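Long-range contact in molybdopterin-guanine dinucleotide biosynthesis protein A (MobA) (Archaeoglobus fulgidus, PDB 3NGW), which probably transfers a guanylyl group from GTP to molybdopterin during molybdenum cofactor biosynthesis: residues M1-R13 with Y36-Q50. Residues are numbered along the deposited sequence; the frame is centred on the assembly and turned at random.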
loop_
_atom_site.group_PDB
_atom_site.type_symbol
_atom_site.label_atom_id
_atom_site.label_comp_id
_atom_site.label_asym_id
_atom_site.label_seq_id
_atom_site.Cartn_x
_atom_site.Cartn_y
_atom_site.Cartn_z
HETATM N N MSE A 1 12.500 -5.316 -7.988
HETATM C CA MSE A 1 11.487 -4.351 -7.480
HETATM C C MSE A 1 11.114 -4.583 -6.024
HETATM O O MSE A 1 10.777 -5.701 -5.630
HETATM C CB MSE A 1 10.225 -4.439 -8.323
HETATM C CG MSE A 1 9.060 -3.711 -7.699
HETATM SE SE MSE A 1 7.394 -4.103 -8.567
HETATM C CE MSE A 1 6.752 -2.313 -8.660
ATOM N N LYS A 2 11.156 -3.512 -5.237
ATOM C CA LYS A 2 10.795 -3.572 -3.822
ATOM C C LYS A 2 9.328 -3.148 -3.622
ATOM O O LYS A 2 8.884 -2.129 -4.157
ATOM C CB LYS A 2 11.711 -2.656 -3.002
ATOM C CG LYS A 2 13.006 -3.313 -2.549
ATOM C CD LYS A 2 13.998 -2.289 -2.014
ATOM C CE LYS A 2 14.554 -1.431 -3.146
ATOM N NZ LYS A 2 15.309 -0.265 -2.622
ATOM N N VAL A 3 8.593 -3.937 -2.841
ATOM C CA VAL A 3 7.186 -3.695 -2.558
ATOM C C VAL A 3 6.904 -3.664 -1.058
ATOM O O VAL A 3 7.301 -4.573 -0.322
ATOM C CB VAL A 3 6.305 -4.801 -3.193
ATOM C CG1 VAL A 3 4.836 -4.522 -2.936
ATOM C CG2 VAL A 3 6.573 -4.890 -4.694
ATOM N N ALA A 4 6.226 -2.611 -0.605
ATOM C CA ALA A 4 5.865 -2.475 0.807
ATOM C C ALA A 4 4.344 -2.547 0.900
ATOM O O ALA A 4 3.654 -1.639 0.454
ATOM C CB ALA A 4 6.361 -1.130 1.354
ATOM N N VAL A 5 3.822 -3.623 1.477
ATOM C CA VAL A 5 2.378 -3.790 1.605
ATOM C C VAL A 5 1.910 -3.310 2.980
ATOM O O VAL A 5 2.361 -3.813 4.009
ATOM C CB VAL A 5 1.980 -5.271 1.398
ATOM C CG1 VAL A 5 0.454 -5.416 1.371
ATOM C CG2 VAL A 5 2.578 -5.785 0.080
ATOM N N LEU A 6 1.026 -2.316 2.989
ATOM C CA LEU A 6 0.508 -1.760 4.235
ATOM C C LEU A 6 -0.665 -2.616 4.718
ATOM O O LEU A 6 -1.741 -2.587 4.118
ATOM C CB LEU A 6 0.056 -0.310 4.011
ATOM C CG LEU A 6 1.075 0.669 3.419
ATOM C CD1 LEU A 6 0.421 2.023 3.218
ATOM C CD2 LEU A 6 2.280 0.802 4.333
ATOM N N VAL A 7 -0.459 -3.371 5.799
ATOM C CA VAL A 7 -1.499 -4.255 6.331
ATOM C C VAL A 7 -1.925 -3.936 7.763
ATOM O O VAL A 7 -2.584 -4.747 8.414
ATOM C CB VAL A 7 -1.043 -5.744 6.294
ATOM C CG1 VAL A 7 -0.482 -6.085 4.922
ATOM C CG2 VAL A 7 -0.014 -6.015 7.383
ATOM N N GLY A 8 -1.559 -2.756 8.247
ATOM C CA GLY A 8 -1.918 -2.384 9.605
ATOM C C GLY A 8 -3.298 -1.775 9.730
ATOM O O GLY A 8 -3.743 -1.415 10.825
ATOM N N GLY A 9 -3.979 -1.656 8.598
ATOM C CA GLY A 9 -5.307 -1.086 8.601
ATOM C C GLY A 9 -6.265 -1.849 9.496
ATOM O O GLY A 9 -6.379 -3.072 9.413
ATOM N N VAL A 10 -6.949 -1.123 10.369
ATOM C CA VAL A 10 -7.922 -1.737 11.257
ATOM C C VAL A 10 -9.304 -1.509 10.641
ATOM O O VAL A 10 -9.766 -0.372 10.528
ATOM C CB VAL A 10 -7.855 -1.121 12.678
ATOM C CG1 VAL A 10 -7.928 0.400 12.602
ATOM C CG2 VAL A 10 -8.987 -1.668 13.529
ATOM N N GLY A 11 -9.947 -2.592 10.221
ATOM C CA GLY A 11 -11.258 -2.483 9.605
ATOM C C GLY A 11 -12.320 -1.942 10.539
ATOM O O GLY A 11 -12.972 -2.700 11.257
ATOM N N ARG A 12 -12.505 -0.627 10.530
ATOM C CA ARG A 12 -13.491 -0.008 11.399
ATOM C C ARG A 12 -14.895 -0.173 10.850
ATOM O O ARG A 12 -15.780 -0.689 11.535
ATOM C CB ARG A 12 -13.189 1.474 11.572
ATOM C CG ARG A 12 -13.569 1.995 12.933
ATOM C CD ARG A 12 -12.341 2.519 13.631
ATOM N NE ARG A 12 -12.258 2.041 15.003
ATOM C CZ ARG A 12 -11.192 2.200 15.779
ATOM N NH1 ARG A 12 -10.119 2.829 15.312
ATOM N NH2 ARG A 12 -11.191 1.724 17.017
ATOM N N ARG A 13 -15.103 0.265 9.613
ATOM C CA ARG A 13 -16.418 0.153 8.998
ATOM C C ARG A 13 -16.807 -1.302 8.690
ATOM O O ARG A 13 -17.967 -1.573 8.391
ATOM C CB ARG A 13 -16.496 0.994 7.714
ATOM C CG ARG A 13 -16.497 2.525 7.892
ATOM C CD ARG A 13 -17.647 3.024 8.774
ATOM N NE ARG A 13 -18.838 2.194 8.624
ATOM C CZ ARG A 13 -19.655 2.213 7.574
ATOM N NH1 ARG A 13 -20.704 1.405 7.533
ATOM N NH2 ARG A 13 -19.442 3.048 6.573
ATOM N N TYR A 36 2.296 -10.829 -3.767
ATOM C CA TYR A 36 3.571 -10.136 -3.675
ATOM C C TYR A 36 4.762 -10.987 -3.268
ATOM O O TYR A 36 5.878 -10.471 -3.149
ATOM C CB TYR A 36 3.437 -8.964 -2.692
ATOM C CG TYR A 36 2.350 -7.973 -3.060
ATOM C CD1 TYR A 36 2.455 -7.181 -4.210
ATOM C CD2 TYR A 36 1.199 -7.860 -2.285
ATOM C CE1 TYR A 36 1.432 -6.301 -4.579
ATOM C CE2 TYR A 36 0.172 -6.991 -2.643
ATOM C CZ TYR A 36 0.292 -6.217 -3.791
ATOM O OH TYR A 36 -0.736 -5.380 -4.154
ATOM N N SER A 37 4.549 -12.278 -3.037
ATOM C CA SER A 37 5.672 -13.131 -2.637
ATOM C C SER A 37 6.813 -13.180 -3.665
ATOM O O SER A 37 7.979 -13.295 -3.290
ATOM C CB SER A 37 5.194 -14.563 -2.304
ATOM O OG SER A 37 4.536 -15.179 -3.392
ATOM N N PRO A 38 6.497 -13.081 -4.970
ATOM C CA PRO A 38 7.540 -13.121 -6.002
ATOM C C PRO A 38 8.540 -11.957 -5.983
ATOM O O PRO A 38 9.616 -12.061 -6.570
ATOM C CB PRO A 38 6.738 -13.134 -7.304
ATOM C CG PRO A 38 5.467 -13.787 -6.916
ATOM C CD PRO A 38 5.162 -13.138 -5.593
ATOM N N PHE A 39 8.198 -10.860 -5.315
ATOM C CA PHE A 39 9.075 -9.688 -5.290
ATOM C C PHE A 39 9.858 -9.530 -3.991
ATOM O O PHE A 39 9.836 -10.409 -3.130
ATOM C CB PHE A 39 8.235 -8.435 -5.549
ATOM C CG PHE A 39 7.176 -8.632 -6.599
ATOM C CD1 PHE A 39 7.521 -8.753 -7.944
ATOM C CD2 PHE A 39 5.844 -8.776 -6.235
ATOM C CE1 PHE A 39 6.553 -9.019 -8.912
ATOM C CE2 PHE A 39 4.870 -9.041 -7.191
ATOM C CZ PHE A 39 5.226 -9.165 -8.534
ATOM N N GLN A 40 10.577 -8.416 -3.870
ATOM C CA GLN A 40 11.356 -8.122 -2.664
ATOM C C GLN A 40 10.397 -7.308 -1.822
ATOM O O GLN A 40 10.419 -6.076 -1.824
ATOM C CB GLN A 40 12.582 -7.297 -3.006
ATOM C CG GLN A 40 13.559 -7.224 -1.858
ATOM C CD GLN A 40 14.712 -6.303 -2.158
ATOM O OE1 GLN A 40 15.043 -6.081 -3.323
ATOM N NE2 GLN A 40 15.344 -5.769 -1.112
ATOM N N THR A 41 9.574 -8.032 -1.080
ATOM C CA THR A 41 8.494 -7.457 -0.297
ATOM C C THR A 41 8.578 -7.503 1.221
ATOM O O THR A 41 9.117 -8.440 1.792
ATOM C CB THR A 41 7.189 -8.165 -0.707
ATOM O OG1 THR A 41 7.089 -8.153 -2.135
ATOM C CG2 THR A 41 5.983 -7.497 -0.096
ATOM N N VAL A 42 8.048 -6.466 1.862
ATOM C CA VAL A 42 7.941 -6.424 3.315
ATOM C C VAL A 42 6.499 -6.034 3.574
ATOM O O VAL A 42 5.897 -5.300 2.798
ATOM C CB VAL A 42 8.871 -5.381 4.001
ATOM C CG1 VAL A 42 10.317 -5.757 3.794
ATOM C CG2 VAL A 42 8.578 -3.981 3.483
ATOM N N PHE A 43 5.941 -6.559 4.652
ATOM C CA PHE A 43 4.576 -6.249 5.020
ATOM C C PHE A 43 4.663 -5.364 6.250
ATOM O O PHE A 43 5.164 -5.783 7.296
ATOM C CB PHE A 43 3.825 -7.541 5.302
ATOM C CG PHE A 43 3.666 -8.409 4.090
ATOM C CD1 PHE A 43 2.558 -8.273 3.257
ATOM C CD2 PHE A 43 4.662 -9.315 3.740
ATOM C CE1 PHE A 43 2.445 -9.036 2.079
ATOM C CE2 PHE A 43 4.566 -10.079 2.576
ATOM C CZ PHE A 43 3.456 -9.939 1.741
ATOM N N VAL A 44 4.194 -4.128 6.103
ATOM C CA VAL A 44 4.247 -3.148 7.177
ATOM C C VAL A 44 3.025 -3.174 8.085
ATOM O O VAL A 44 1.923 -2.799 7.683
ATOM C CB VAL A 44 4.412 -1.731 6.608
ATOM C CG1 VAL A 44 4.680 -0.742 7.745
ATOM C CG2 VAL A 44 5.546 -1.719 5.594
ATOM N N CYS A 45 3.245 -3.618 9.316
ATOM C CA CYS A 45 2.193 -3.726 10.320
ATOM C C CYS A 45 2.051 -2.439 11.113
ATOM O O CYS A 45 2.955 -1.602 11.116
ATOM C CB CYS A 45 2.512 -4.876 11.275
ATOM S SG CYS A 45 2.852 -6.428 10.426
ATOM N N ARG A 46 0.924 -2.286 11.800
ATOM C CA ARG A 46 0.683 -1.084 12.599
ATOM C C ARG A 46 1.574 -1.010 13.832
ATOM O O ARG A 46 1.853 0.080 14.329
ATOM C CB ARG A 46 -0.783 -1.017 13.015
ATOM C CG ARG A 46 -1.259 -2.243 13.724
ATOM C CD ARG A 46 -2.677 -2.083 14.184
ATOM N NE ARG A 46 -3.165 -3.362 14.667
ATOM C CZ ARG A 46 -3.813 -4.249 13.920
ATOM N NH1 ARG A 46 -4.073 -3.992 12.643
ATOM N NH2 ARG A 46 -4.169 -5.412 14.450
ATOM N N ASP A 47 2.015 -2.164 14.323
ATOM C CA ASP A 47 2.899 -2.223 15.486
ATOM C C ASP A 47 3.537 -3.597 15.562
ATOM O O ASP A 47 3.113 -4.523 14.874
ATOM C CB ASP A 47 2.130 -1.927 16.777
ATOM C CG ASP A 47 0.974 -2.872 16.996
ATOM O OD1 ASP A 47 0.097 -2.553 17.821
ATOM O OD2 ASP A 47 0.943 -3.936 16.354
ATOM N N GLU A 48 4.564 -3.721 16.394
ATOM C CA GLU A 48 5.295 -4.972 16.551
ATOM C C GLU A 48 4.392 -6.114 17.001
ATOM O O GLU A 48 4.635 -7.279 16.688
ATOM C CB GLU A 48 6.443 -4.761 17.541
ATOM C CG GLU A 48 7.275 -5.994 17.828
ATOM C CD GLU A 48 8.575 -5.665 18.556
ATOM O OE1 GLU A 48 8.550 -4.858 19.510
ATOM O OE2 GLU A 48 9.626 -6.225 18.180
ATOM N N LYS A 49 3.342 -5.770 17.732
ATOM C CA LYS A 49 2.388 -6.752 18.220
ATOM C C LYS A 49 1.759 -7.488 17.029
ATOM O O LYS A 49 1.708 -8.716 17.000
ATOM C CB LYS A 49 1.325 -6.033 19.050
ATOM C CG LYS A 49 0.292 -6.924 19.708
ATOM C CD LYS A 49 -0.452 -6.179 20.824
ATOM C CE LYS A 49 -1.193 -4.945 20.312
ATOM N NZ LYS A 49 -2.002 -4.317 21.393
ATOM N N GLN A 50 1.293 -6.728 16.044
ATOM C CA GLN A 50 0.694 -7.313 14.856
ATOM C C GLN A 50 1.740 -8.117 14.074
ATOM O O GLN A 50 1.457 -9.203 13.574
ATOM C CB GLN A 50 0.094 -6.216 13.961
ATOM C CG GLN A 50 -0.411 -6.749 12.625
ATOM C CD GLN A 50 -1.128 -5.717 11.805
ATOM O OE1 GLN A 50 -0.695 -4.571 11.717
ATOM N NE2 GLN A 50 -2.228 -6.120 11.181
HETATM O O HOH W 1 -0.132 -0.226 7.507
#
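Beyond the paired Leu6 and Val44, Arg46 reaches back to Gly8 by an unusual route: its NH1 donates to Gly8 O at 3.2 Å from above the carbonyl plane. Glycine suits this place, as a CB would collide with Arg46 N. Gln50 CD lies 3.5 Å above the guanidinium plane, toward its rim; the same amide accepts from Arg46 N through OE1 at 2.8 Å and bonds weakly from NE2 to Val7 O. At the N-cap, Asp47 OD2 accepts from Gln50 N, capping the helix that presents this amide. Arg46 NH2 pairs with Glu17; a leucine here would probably leave that carboxylate without its mate and Gly8 O without this donor. Along the strands, backbone bonds join Val3 and Val5 to Val42; Val3, Val5, Thr41 and Phe43 share one face. Val5 CG2, anti to its carbonyl carbon, reaches Tyr36 CD2 at 3.4 Å; branched valines suit strand and core. At the pair's N-terminal end, the selenium of selenomethionine Met1 lies over the Phe39 ring face, 5.0 Å from its centroid, a distant Met-aromatic contact. The contact thus couples a largely apolar parallel pair, as in Rossmann-like GT-A folds, to polar bonds tying Val7 and Gly8 to the start of helix 48-55.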